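Local coordinates for protein LacI family transcription regulator (Bifidobacterium animalis subsp. lactis, PDB 4O5A) that probably regulates transcription as a LacI-family DNA-binding protein whose periplasmic-binding-protein-like core is expected to sense a small effector molecule, at residues Thr251-Asp256 against Glu277-Ile282. Numbering follows the deposited sequence.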
ATOM      1  N   THR A 251     -19.148   9.059  21.586  1.00 21.81           N
ATOM      2  CA  THR A 251     -17.972   9.854  21.936  1.00 20.37           C
ATOM      3  C   THR A 251     -16.678   9.233  21.403  1.00 18.96           C
ATOM      4  O   THR A 251     -15.605   9.827  21.517  1.00 17.71           O
ATOM      5  CB  THR A 251     -17.867  10.094  23.467  1.00 22.42           C
ATOM      6  OG1 THR A 251     -17.891   8.840  24.171  1.00 23.63           O
ATOM      7  CG2 THR A 251     -19.010  10.970  23.961  1.00 25.44           C
ATOM      8  N   ALA A 252     -16.764   8.024  20.861  1.00 16.44           N
ATOM      9  CA  ALA A 252     -15.609   7.400  20.238  1.00 15.11           C
ATOM     10  C   ALA A 252     -16.080   6.525  19.091  1.00 15.69           C
ATOM     11  O   ALA A 252     -17.146   5.906  19.171  1.00 18.37           O
ATOM     12  CB  ALA A 252     -14.814   6.569  21.276  1.00 16.66           C
ATOM     13  N   ILE A 253     -15.297   6.509  18.015  1.00 14.80           N
ATOM     14  CA  ILE A 253     -15.569   5.665  16.857  1.00 13.29           C
ATOM     15  C   ILE A 253     -14.318   4.882  16.510  1.00 16.65           C
ATOM     16  O   ILE A 253     -13.219   5.441  16.426  1.00 18.31           O
ATOM     17  CB  ILE A 253     -16.042   6.500  15.638  1.00 15.02           C
ATOM     18  CG1 ILE A 253     -17.324   7.240  16.003  1.00 16.31           C
ATOM     19  CG2 ILE A 253     -16.327   5.584  14.434  1.00 17.21           C
ATOM     20  CD1 ILE A 253     -17.729   8.298  14.967  1.00 16.50           C
ATOM     21  N   ILE A 254     -14.486   3.571  16.346  1.00 15.88           N
ATOM     22  CA  ILE A 254     -13.408   2.700  15.895  1.00 15.20           C
ATOM     23  C   ILE A 254     -13.642   2.339  14.422  1.00 15.52           C
ATOM     24  O   ILE A 254     -14.718   1.864  14.051  1.00 17.91           O
ATOM     25  CB  ILE A 254     -13.362   1.423  16.747  1.00 15.76           C
ATOM     26  CG1 ILE A 254     -13.072   1.795  18.210  1.00 18.34           C
ATOM     27  CG2 ILE A 254     -12.298   0.483  16.216  1.00 19.19           C
ATOM     28  CD1 ILE A 254     -13.022   0.604  19.141  1.00 26.41           C
ATOM     29  N   TYR A 255     -12.638   2.569  13.581  1.00 15.31           N
ATOM     30  CA  TYR A 255     -12.749   2.270  12.159  1.00 14.68           C
ATOM     31  C   TYR A 255     -11.957   1.038  11.770  1.00 17.86           C
ATOM     32  O   TYR A 255     -10.828   0.864  12.224  1.00 17.59           O
ATOM     33  CB  TYR A 255     -12.207   3.440  11.342  1.00 15.42           C
ATOM     34  CG  TYR A 255     -13.008   4.701  11.523  1.00 15.88           C
ATOM     35  CD1 TYR A 255     -13.978   5.062  10.601  1.00 15.80           C
ATOM     36  CD2 TYR A 255     -12.787   5.529  12.611  1.00 16.65           C
ATOM     37  CE1 TYR A 255     -14.730   6.235  10.764  1.00 15.01           C
ATOM     38  CE2 TYR A 255     -13.516   6.709  12.786  1.00 17.46           C
ATOM     39  CZ  TYR A 255     -14.480   7.048  11.867  1.00 16.15           C
ATOM     40  OH  TYR A 255     -15.201   8.197  12.062  1.00 16.49           O
ATOM     41  N   ASP A 256     -12.520   0.223  10.872  1.00 18.68           N
ATOM     42  CA  ASP A 256     -11.857  -1.013  10.454  1.00 21.94           C
ATOM     43  C   ASP A 256     -10.638  -0.797   9.545  1.00 20.28           C
ATOM     44  O   ASP A 256      -9.900  -1.738   9.273  1.00 21.57           O
ATOM     45  CB  ASP A 256     -12.854  -1.977   9.790  1.00 26.61           C
ATOM     46  CG  ASP A 256     -13.529  -2.909  10.796  1.00 31.37           C
ATOM     47  OD1 ASP A 256     -13.555  -2.576  11.999  1.00 29.70           O
ATOM     48  OD2 ASP A 256     -14.045  -3.966  10.373  1.00 42.97           O
ATOM     49  N   GLU A 277     -11.192  16.125  21.775  1.00 20.67           N
ATOM     50  CA  GLU A 277     -11.994  16.729  22.859  1.00 22.80           C
ATOM     51  C   GLU A 277     -13.477  16.335  22.855  1.00 27.78           C
ATOM     52  O   GLU A 277     -14.082  16.142  23.920  1.00 26.61           O
ATOM     53  CB  GLU A 277     -11.852  18.254  22.868  1.00 33.81           C
ATOM     54  CG  GLU A 277     -10.464  18.741  23.245  1.00 33.53           C
ATOM     55  CD  GLU A 277      -9.529  18.855  22.057  1.00 40.04           C
ATOM     56  OE1 GLU A 277      -9.831  18.281  20.978  1.00 32.50           O
ATOM     57  OE2 GLU A 277      -8.483  19.527  22.203  1.00 47.65           O
ATOM     58  N   ASP A 278     -14.061  16.234  21.666  1.00 22.48           N
ATOM     59  CA  ASP A 278     -15.476  15.896  21.534  1.00 29.48           C
ATOM     60  C   ASP A 278     -15.655  14.461  21.044  1.00 25.94           C
ATOM     61  O   ASP A 278     -16.688  13.848  21.291  1.00 25.82           O
ATOM     62  CB  ASP A 278     -16.183  16.861  20.563  1.00 31.89           C
ATOM     63  CG  ASP A 278     -16.178  18.307  21.045  1.00 37.97           C
ATOM     64  OD1 ASP A 278     -16.319  18.538  22.264  1.00 34.55           O
ATOM     65  OD2 ASP A 278     -16.054  19.223  20.191  1.00 30.09           O
ATOM     66  N   LEU A 279     -14.645  13.936  20.351  1.00 20.22           N
ATOM     67  CA  LEU A 279     -14.721  12.629  19.701  1.00 16.27           C
ATOM     68  C   LEU A 279     -13.358  11.942  19.666  1.00 20.67           C
ATOM     69  O   LEU A 279     -12.399  12.501  19.136  1.00 19.06           O
ATOM     70  CB  LEU A 279     -15.241  12.779  18.256  1.00 18.48           C
ATOM     71  CG  LEU A 279     -15.193  11.511  17.393  1.00 20.49           C
ATOM     72  CD1 LEU A 279     -16.251  10.504  17.835  1.00 19.45           C
ATOM     73  CD2 LEU A 279     -15.375  11.858  15.906  1.00 21.06           C
ATOM     74  N   SER A 280     -13.266  10.740  20.234  1.00 18.52           N
ATOM     75  CA  SER A 280     -12.052   9.935  20.108  1.00 16.89           C
ATOM     76  C   SER A 280     -12.158   9.022  18.900  1.00 17.43           C
ATOM     77  O   SER A 280     -13.246   8.539  18.579  1.00 18.00           O
ATOM     78  CB  SER A 280     -11.823   9.083  21.368  1.00 15.83           C
ATOM     79  OG  SER A 280     -11.341   9.872  22.439  1.00 19.60           O
ATOM     80  N   ILE A 281     -11.023   8.775  18.243  1.00 15.36           N
ATOM     81  CA  ILE A 281     -10.973   7.935  17.044  1.00 16.22           C
ATOM     82  C   ILE A 281      -9.847   6.914  17.155  1.00 15.57           C
ATOM     83  O   ILE A 281      -8.739   7.244  17.571  1.00 16.53           O
ATOM     84  CB  ILE A 281     -10.769   8.789  15.763  1.00 13.77           C
ATOM     85  CG1 ILE A 281     -12.031   9.606  15.483  1.00 16.74           C
ATOM     86  CG2 ILE A 281     -10.463   7.907  14.553  1.00 17.16           C
ATOM     87  CD1 ILE A 281     -11.876  10.572  14.323  1.00 19.93           C
ATOM     88  N   ILE A 282     -10.143   5.666  16.790  1.00 16.29           N
ATOM     89  CA  ILE A 282      -9.139   4.607  16.721  1.00 15.65           C
ATOM     90  C   ILE A 282      -9.196   3.950  15.335  1.00 13.90           C
ATOM     91  O   ILE A 282     -10.281   3.711  14.793  1.00 16.58           O
ATOM     92  CB  ILE A 282      -9.382   3.542  17.803  1.00 13.81           C
ATOM     93  CG1 ILE A 282      -9.213   4.159  19.184  1.00 16.49           C
ATOM     94  CG2 ILE A 282      -8.419   2.350  17.650  1.00 17.56           C
ATOM     95  CD1 ILE A 282      -9.575   3.214  20.318  1.00 19.85           C
TER
HETATM   96  O   HOH W   1     -15.487  12.427  23.662  1.00 34.89           O
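With CG beside its backbone N (chi1 -64°), Y255 swings its ring back toward I281, where CE2 lies 3.7 Å from I281 CG2, a methyl set anti to its own backbone N. I253 CG2 sits over one ring face, offset toward the rim, while I282 O meets the ring at its edge, in plane. L279 turns CG anti to its N (chi1 172°), bringing CD1 to 3.9 Å from I253 CG1. On this face Y255, L279 and I281 pack against helix 258-271, while I253 leans on V197 of the neighbouring strand 193-197. On the other side, A252 CB and S280 CB touch at 3.9 Å, I254 and I282 run side by side, pointing the same way, and A252, I254 and I282 all face helix 175-188. The strands run parallel, and backbone bonds are donated alternately by each: S280 N to T251 O (2.8 Å), I253 N to S280 O, I282 N to I253 O, and Y255 N to I282 O (2.9 Å, nearly straight at 173°). The polar ends turn elsewhere, Y255 OH to T240 and S280 OG to A341 N. Two neighbouring central strands of the C-terminal subdomain are thus joined, the product of a beta-alpha-beta crossover through helix 258-271. Backbone bonds fix the register, and the apolar side chains on both faces are buried under helices 258-271 and 175-188.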